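Lactate racemase (Thermoanaerobacterium thermosaccharolyticum, PDB 2YJG) interconverts the D- and L-isomers of lactate as a homodimeric, nickel-dependent racemase whose cofactor is a nickel pincer complex derived from nicotinic acid mononucleotide. Local coordinates at residues A[62-66]-A[94-98]; A[197-202]-A[353-358]; A[328-332]-A[359-364]. All coordinates share one frame; numbering follows the deposited sequence.

The contacts differ in burial and chemistry. Contact 1 is a partly buried junction of two loops toward the periphery of the chain, its centre about 33 Å from that of the chain, in the N-terminal family region, relying on backbone carbonyls, an asparagine amide and a water. Contact 2, also partly buried, joins the two domains beside the presumed nickel site through rings, methyl groups and two bridging waters. Contact 3 lies buried within the C-terminal domain and is almost wholly apolar. Contacts 2 and 3 touch and share helix 357-369, whose beginning serves the former and whose next turns serve the latter; contact 1 is about 24 Å from contact 2 at the nearest atoms.

Contact 1 of 3, residues A[62-66]-A[94-98]; sequences GKKNI and NKSAN
Asn94 points the ND2 end of its carboxamide at the backbone of Lys63, meeting the carbonyl in the amide plane rather than the lysine side chain. With CG anti to the backbone N (chi1 -168°), the amide is carried across to 62-66, and ND2 donates to Lys63 O at 2.9 Å. The bond is well formed: the N-H...O angle is 159°, and the donor lies in the carbonyl plane on a lone pair at a C=O...N angle of 137°. ND2 also donates to Ala60 O, so this one nitrogen ties down two carbonyls of the chain leading into strand 66-71. On the other branch, OD1 accepts from a water at 2.8 Å, which also reaches Lys63 O through a weak bond. With an alanine in place of Asn94, the carbonyls of Lys63 and Ala60 would probably lose the donor they share, and the water its hold on OD1.

The Asn94 backbone is itself fixed by a type I turn, closed by Ala97 N to Asn94 O at 3.1 Å. Asn98, just past the turn, accepts from Ile66 N through its O at 2.9 Å. Apolar contact is slight: Ile66 CD1 meets Ala97 CB at 4.0 Å, and both side chains rest on Ile90 of helix 79-91.

Ile66 also pairs through its backbone with Lys100. Bonding to both Asn98 and Lys100 is the parallel-strand pattern, which places this contact where strands 66-71 and 99-104 enter the mixed sheet, beneath helix 79-91 and beside the second subunit, whose Asn65 bonds Ser96.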
# COMPACT_ATOMS: atom_id res chain seq x y z
N GLY A 62 1.11 -8.15 -27.87
CA GLY A 62 0.42 -9.43 -27.88
C GLY A 62 0.72 -10.39 -26.73
O GLY A 62 0.32 -11.57 -26.78
N LYS A 63 1.46 -9.94 -25.72
CA LYS A 63 1.78 -10.81 -24.58
C LYS A 63 0.69 -10.68 -23.53
O LYS A 63 0.18 -9.57 -23.33
CB LYS A 63 3.10 -10.39 -23.94
CG LYS A 63 4.30 -10.46 -24.89
CD LYS A 63 4.65 -11.85 -25.26
CE LYS A 63 6.09 -12.02 -25.68
NZ LYS A 63 6.23 -11.93 -27.14
N LYS A 64 0.36 -11.74 -22.80
CA LYS A 64 -0.75 -11.63 -21.82
C LYS A 64 -0.37 -11.83 -20.37
O LYS A 64 -1.24 -11.95 -19.50
CB LYS A 64 -1.87 -12.63 -22.20
CG LYS A 64 -1.59 -14.07 -21.89
CD LYS A 64 -2.57 -15.01 -22.65
CE LYS A 64 -2.26 -16.46 -22.37
NZ LYS A 64 -3.13 -17.29 -23.23
N ASN A 65 0.91 -11.96 -20.06
CA ASN A 65 1.31 -12.18 -18.68
C ASN A 65 2.72 -11.69 -18.63
O ASN A 65 3.64 -12.47 -18.85
CB ASN A 65 1.18 -13.68 -18.31
CG ASN A 65 1.59 -14.01 -16.85
OD1 ASN A 65 1.57 -13.18 -15.92
ND2 ASN A 65 1.94 -15.28 -16.64
N ILE A 66 2.88 -10.41 -18.37
CA ILE A 66 4.19 -9.76 -18.22
C ILE A 66 4.60 -9.60 -16.75
O ILE A 66 3.77 -9.31 -15.90
CB ILE A 66 4.18 -8.41 -18.91
CG1 ILE A 66 3.72 -8.61 -20.36
CG2 ILE A 66 5.56 -7.75 -18.87
CD1 ILE A 66 3.56 -7.36 -21.14
N ASN A 94 0.02 -2.46 -26.26
CA ASN A 94 -0.67 -3.50 -25.50
C ASN A 94 -1.40 -2.87 -24.28
O ASN A 94 -0.99 -3.03 -23.09
CB ASN A 94 0.36 -4.57 -25.09
CG ASN A 94 -0.26 -5.81 -24.56
OD1 ASN A 94 -1.48 -5.88 -24.38
ND2 ASN A 94 0.56 -6.82 -24.29
N LYS A 95 -2.48 -2.13 -24.55
CA LYS A 95 -3.03 -1.28 -23.52
C LYS A 95 -3.55 -2.10 -22.36
O LYS A 95 -3.51 -1.63 -21.24
CB LYS A 95 -4.15 -0.35 -24.02
CG LYS A 95 -3.65 0.76 -24.97
CD LYS A 95 -2.81 1.81 -24.30
CE LYS A 95 -2.10 2.67 -25.36
NZ LYS A 95 -1.75 3.95 -24.72
N SER A 96 -4.01 -3.33 -22.64
CA SER A 96 -4.64 -4.20 -21.64
C SER A 96 -3.71 -5.28 -21.10
O SER A 96 -4.16 -6.24 -20.51
CB SER A 96 -5.88 -4.87 -22.29
OG SER A 96 -6.77 -3.87 -22.75
N ALA A 97 -2.40 -5.11 -21.29
CA ALA A 97 -1.43 -6.04 -20.73
C ALA A 97 -1.60 -6.25 -19.25
O ALA A 97 -1.83 -5.32 -18.48
CB ALA A 97 0.02 -5.57 -21.00
N ASN A 98 -1.53 -7.52 -18.88
CA ASN A 98 -1.36 -7.85 -17.50
C ASN A 98 0.10 -7.71 -17.16
O ASN A 98 0.97 -8.36 -17.79
CB ASN A 98 -1.80 -9.26 -17.22
CG ASN A 98 -3.23 -9.46 -17.49
OD1 ASN A 98 -3.59 -10.26 -18.36
ND2 ASN A 98 -4.07 -8.69 -16.81
O HOH W 1 -2.92 -8.19 -23.84

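Contact 2 of 3, residues A[197-202]-A[353-358]; sequences LANHCS and TLPDQW
Cys201 and Thr353 bring the two backbones nearest, their CA atoms 5.4 Å apart. Both segments bend sharply, 197-202 through a type I turn (Ala198 to Cys201) and 353-358 through a type II turn leading into helix 357-369.

Thr353 CB and CG2 each lie 3.3 Å from Leu197 O, and OG1 lies against Cys201. Trp358 holds CG between its backbone N and carbonyl carbon (chi1 54°), setting the indole beside His200. The imidazole lies over one indole face, its centroid 4.1 Å from that of the six-membered ring and the planes inclined at 37°, an oblique pairing. At the indole edge Leu197 CD2 touches Trp358 CZ3 at 3.8 Å and also meets the Pro355 ring.

One water donates to His200 O at 2.7 Å and accepts from Gln357 NE2 at 2.9 Å; another accepts from Ser202 N and joins Thr353 OG1. Gln357 OE1 accepts from Leu354 N, which sits above the amide's carbonyl plane; with the first water at NE2 this restrains the amide.

Phe176 meets both rings. By similarity His200 is a probable ligand of the cofactor's nickel; the arrangement places aromatic side chains from both family regions beside the probable cofactor site.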
# COMPACT_ATOMS: atom_id res chain seq x y z
N LEU A 197 22.61 -18.98 -1.26
CA LEU A 197 23.75 -19.31 -0.41
C LEU A 197 24.82 -20.00 -1.24
O LEU A 197 26.01 -19.68 -1.11
CB LEU A 197 23.25 -20.18 0.76
CG LEU A 197 22.45 -19.47 1.81
CD1 LEU A 197 21.81 -20.36 2.88
CD2 LEU A 197 23.30 -18.43 2.58
N ALA A 198 24.45 -20.90 -2.14
CA ALA A 198 25.44 -21.64 -2.98
C ALA A 198 26.24 -20.69 -3.87
O ALA A 198 27.42 -20.89 -4.11
CB ALA A 198 24.76 -22.72 -3.87
N ASN A 199 25.59 -19.60 -4.29
CA ASN A 199 26.19 -18.58 -5.13
C ASN A 199 27.21 -17.73 -4.31
O ASN A 199 27.96 -16.92 -4.88
CB ASN A 199 25.09 -17.77 -5.82
CG ASN A 199 25.62 -16.85 -6.91
OD1 ASN A 199 25.43 -15.63 -6.81
ND2 ASN A 199 26.29 -17.40 -7.93
N HIS A 200 27.29 -17.93 -2.99
CA HIS A 200 28.26 -17.24 -2.15
C HIS A 200 29.29 -18.25 -1.55
O HIS A 200 30.00 -17.91 -0.57
CB HIS A 200 27.56 -16.51 -1.01
CG HIS A 200 26.65 -15.41 -1.45
ND1 HIS A 200 26.96 -14.07 -1.29
CD2 HIS A 200 25.40 -15.45 -1.95
CE1 HIS A 200 25.94 -13.33 -1.69
NE2 HIS A 200 24.99 -14.14 -2.13
N CYS A 201 29.37 -19.44 -2.13
CA CYS A 201 30.22 -20.51 -1.58
C CYS A 201 31.69 -20.12 -1.47
O CYS A 201 32.19 -19.31 -2.26
CB CYS A 201 30.08 -21.83 -2.37
SG CYS A 201 30.78 -21.88 -3.93
N SER A 202 32.37 -20.73 -0.52
CA SER A 202 33.79 -20.42 -0.28
C SER A 202 34.69 -20.60 -1.53
O SER A 202 35.64 -19.83 -1.72
CB SER A 202 34.38 -21.22 0.85
OG SER A 202 34.42 -22.58 0.48
N THR A 353 27.22 -23.48 2.57
CA THR A 353 27.42 -22.04 2.80
C THR A 353 26.38 -21.51 3.78
O THR A 353 25.20 -21.66 3.60
CB THR A 353 27.33 -21.27 1.47
OG1 THR A 353 28.15 -21.90 0.47
CG2 THR A 353 27.74 -19.83 1.72
N LEU A 354 26.82 -20.86 4.84
CA LEU A 354 25.94 -20.26 5.82
C LEU A 354 25.87 -18.75 5.73
O LEU A 354 26.85 -18.05 5.31
CB LEU A 354 26.40 -20.66 7.20
CG LEU A 354 26.27 -22.18 7.47
CD1 LEU A 354 27.01 -22.55 8.69
CD2 LEU A 354 24.77 -22.51 7.57
N PRO A 355 24.74 -18.19 6.15
CA PRO A 355 24.64 -16.72 6.09
C PRO A 355 25.82 -16.03 6.80
O PRO A 355 26.32 -16.49 7.81
CB PRO A 355 23.29 -16.44 6.83
CG PRO A 355 22.47 -17.75 6.48
CD PRO A 355 23.52 -18.79 6.75
N ASP A 356 26.30 -14.96 6.17
CA ASP A 356 27.41 -14.11 6.61
C ASP A 356 28.82 -14.68 6.27
O ASP A 356 29.80 -13.93 6.38
CB ASP A 356 27.39 -13.85 8.14
CG ASP A 356 26.24 -12.97 8.63
OD1 ASP A 356 25.32 -12.55 7.84
OD2 ASP A 356 26.27 -12.70 9.88
N GLN A 357 28.94 -15.96 5.88
CA GLN A 357 30.26 -16.57 5.85
C GLN A 357 31.19 -15.87 4.83
O GLN A 357 32.40 -15.74 5.06
CB GLN A 357 30.16 -18.09 5.61
CG GLN A 357 30.05 -18.55 4.23
CD GLN A 357 30.35 -20.08 4.10
OE1 GLN A 357 29.86 -20.90 4.91
NE2 GLN A 357 31.11 -20.45 3.06
N TRP A 358 30.63 -15.45 3.71
CA TRP A 358 31.41 -14.88 2.63
C TRP A 358 32.06 -13.52 3.05
O TRP A 358 33.13 -13.15 2.59
CB TRP A 358 30.55 -14.75 1.39
CG TRP A 358 29.27 -14.00 1.59
CD1 TRP A 358 29.07 -12.67 1.43
CD2 TRP A 358 28.02 -14.55 1.98
NE1 TRP A 358 27.76 -12.34 1.71
CE2 TRP A 358 27.10 -13.50 2.05
CE3 TRP A 358 27.60 -15.83 2.31
CZ2 TRP A 358 25.75 -13.69 2.42
CZ3 TRP A 358 26.28 -16.03 2.60
CH2 TRP A 358 25.35 -14.97 2.66
O HOH W 2 31.81 -18.17 1.46
O HOH W 3 30.67 -22.57 1.07

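Contact 3 of 3, residues A[328-332]-A[359-364]; sequences FYRWF and EAQILA
Ala360 faces three aromatic residues of helix 326-333, and the apolar contacts centre on its methyl group. CB touches Trp331 CD1 at 3.5 Å and Phe332 CE1 at 3.6 Å, and Phe328 CD1 lies a little farther off. One turn on, Leu363 offers a single methyl to two rings: CD2 lies 3.7 Å from Phe332 CZ and 3.8 Å from Phe328 CZ. Phe328 reaches this position because its ring swings out with CG anti to the backbone N (chi1 169°), crossing the leucine side chain at about a right angle.

A second kind of contact sets rings against the backbone. Phe328 turns its edge to the peptide between Glu359 and Ala360, with CD1 3.6 Å from Ala360 N in the ring plane. Phe332 CZ comes within 3.5 Å of Ala360 O, and Ala364 N lies at the edge of the same ring. Ala360 O and Ala364 N are bonded to each other within helix 357-369, and the rings meet this backbone by contact of carbon with polar atoms.

The axes of the two short segments pass 9.4 Å apart at a crossing angle of -45°, and Ala360 faces Phe328 at the closest CA pair. Glu359 contributes only its aliphatic part: CB and CG lie against Phe328, while the bend at chi2 takes the carboxylate away. Tyr294 closes on Phe328 edge-to-face, and Ile345 of helix 338-346 covers Ala360.

With no polar bond linking the two segments, their association rests on the fit of aromatic rings to an alanine and a leucine, and the carboxylate of Glu359 leads away from helix 326-333 toward Lys298 and Gln295, which by similarity probably bind substrate.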
# COMPACT_ATOMS: atom_id res chain seq x y z
N PHE A 328 28.86 -13.51 11.18
CA PHE A 328 30.04 -12.76 10.72
C PHE A 328 30.97 -12.54 11.87
O PHE A 328 32.14 -12.85 11.77
CB PHE A 328 29.55 -11.43 10.10
CG PHE A 328 30.66 -10.43 9.82
CD1 PHE A 328 31.65 -10.69 8.89
CD2 PHE A 328 30.63 -9.17 10.42
CE1 PHE A 328 32.63 -9.72 8.60
CE2 PHE A 328 31.58 -8.20 10.15
CZ PHE A 328 32.60 -8.47 9.25
N TYR A 329 30.45 -12.00 12.98
CA TYR A 329 31.25 -11.67 14.15
C TYR A 329 31.89 -12.91 14.82
O TYR A 329 33.09 -12.92 15.17
CB TYR A 329 30.33 -10.95 15.12
CG TYR A 329 30.88 -10.66 16.48
CD1 TYR A 329 32.05 -9.94 16.65
CD2 TYR A 329 30.18 -11.10 17.64
CE1 TYR A 329 32.54 -9.65 17.93
CE2 TYR A 329 30.66 -10.78 18.91
CZ TYR A 329 31.83 -10.04 19.05
OH TYR A 329 32.30 -9.76 20.32
N ARG A 330 31.07 -13.92 15.01
CA ARG A 330 31.40 -15.19 15.69
C ARG A 330 32.51 -15.97 14.97
O ARG A 330 33.29 -16.60 15.59
CB ARG A 330 30.11 -16.03 15.78
CG ARG A 330 30.06 -17.30 16.65
CD ARG A 330 28.59 -17.99 16.61
NE ARG A 330 27.88 -17.91 15.30
CZ ARG A 330 26.56 -18.10 15.09
NH1 ARG A 330 25.74 -18.43 16.11
NH2 ARG A 330 26.04 -17.96 13.85
N TRP A 331 32.62 -15.85 13.66
CA TRP A 331 33.73 -16.46 12.96
C TRP A 331 35.04 -16.02 13.56
O TRP A 331 35.85 -16.85 13.79
CB TRP A 331 33.72 -16.15 11.45
CG TRP A 331 32.78 -16.99 10.66
CD1 TRP A 331 31.70 -16.58 9.95
CD2 TRP A 331 32.91 -18.40 10.40
NE1 TRP A 331 31.12 -17.65 9.33
CE2 TRP A 331 31.88 -18.77 9.55
CE3 TRP A 331 33.82 -19.38 10.83
CZ2 TRP A 331 31.66 -20.11 9.18
CZ3 TRP A 331 33.62 -20.72 10.43
CH2 TRP A 331 32.61 -21.04 9.58
N PHE A 332 35.17 -14.72 13.87
CA PHE A 332 36.39 -14.15 14.42
C PHE A 332 36.46 -14.37 15.93
O PHE A 332 37.51 -14.76 16.48
CB PHE A 332 36.46 -12.68 14.10
CG PHE A 332 36.60 -12.45 12.63
CD1 PHE A 332 35.46 -12.40 11.82
CD2 PHE A 332 37.81 -12.40 12.05
CE1 PHE A 332 35.55 -12.25 10.48
CE2 PHE A 332 37.93 -12.27 10.65
CZ PHE A 332 36.83 -12.21 9.88
N GLU A 359 31.32 -12.77 3.87
CA GLU A 359 31.78 -11.45 4.37
C GLU A 359 32.93 -11.70 5.31
O GLU A 359 33.95 -10.94 5.32
CB GLU A 359 30.64 -10.74 5.12
CG GLU A 359 30.61 -9.21 5.12
CD GLU A 359 30.29 -8.60 3.77
OE1 GLU A 359 30.02 -9.38 2.82
OE2 GLU A 359 30.28 -7.32 3.64
N ALA A 360 32.82 -12.73 6.17
CA ALA A 360 33.93 -13.10 7.02
C ALA A 360 35.16 -13.60 6.23
O ALA A 360 36.32 -13.32 6.60
CB ALA A 360 33.54 -14.19 8.14
N GLN A 361 34.91 -14.35 5.16
CA GLN A 361 35.97 -14.91 4.37
C GLN A 361 36.78 -13.76 3.75
O GLN A 361 38.03 -13.72 3.78
CB GLN A 361 35.35 -15.77 3.27
CG GLN A 361 36.39 -16.52 2.46
CD GLN A 361 35.81 -17.41 1.38
OE1 GLN A 361 34.60 -17.70 1.37
NE2 GLN A 361 36.67 -17.88 0.47
N ILE A 362 36.06 -12.83 3.14
CA ILE A 362 36.75 -11.64 2.58
C ILE A 362 37.50 -10.84 3.58
O ILE A 362 38.66 -10.46 3.29
CB ILE A 362 35.77 -10.77 1.78
CG1 ILE A 362 35.27 -11.64 0.65
CG2 ILE A 362 36.47 -9.31 1.28
CD1 ILE A 362 34.02 -11.13 -0.10
N LEU A 363 36.92 -10.56 4.76
CA LEU A 363 37.68 -9.83 5.79
C LEU A 363 38.91 -10.62 6.24
O LEU A 363 40.00 -10.05 6.36
CB LEU A 363 36.78 -9.48 6.97
CG LEU A 363 37.38 -8.77 8.17
CD1 LEU A 363 37.93 -7.38 7.67
CD2 LEU A 363 36.35 -8.60 9.32
N ALA A 364 38.77 -11.96 6.43
CA ALA A 364 39.93 -12.77 6.73
C ALA A 364 41.03 -12.67 5.64
O ALA A 364 42.18 -12.56 5.95
CB ALA A 364 39.56 -14.30 7.08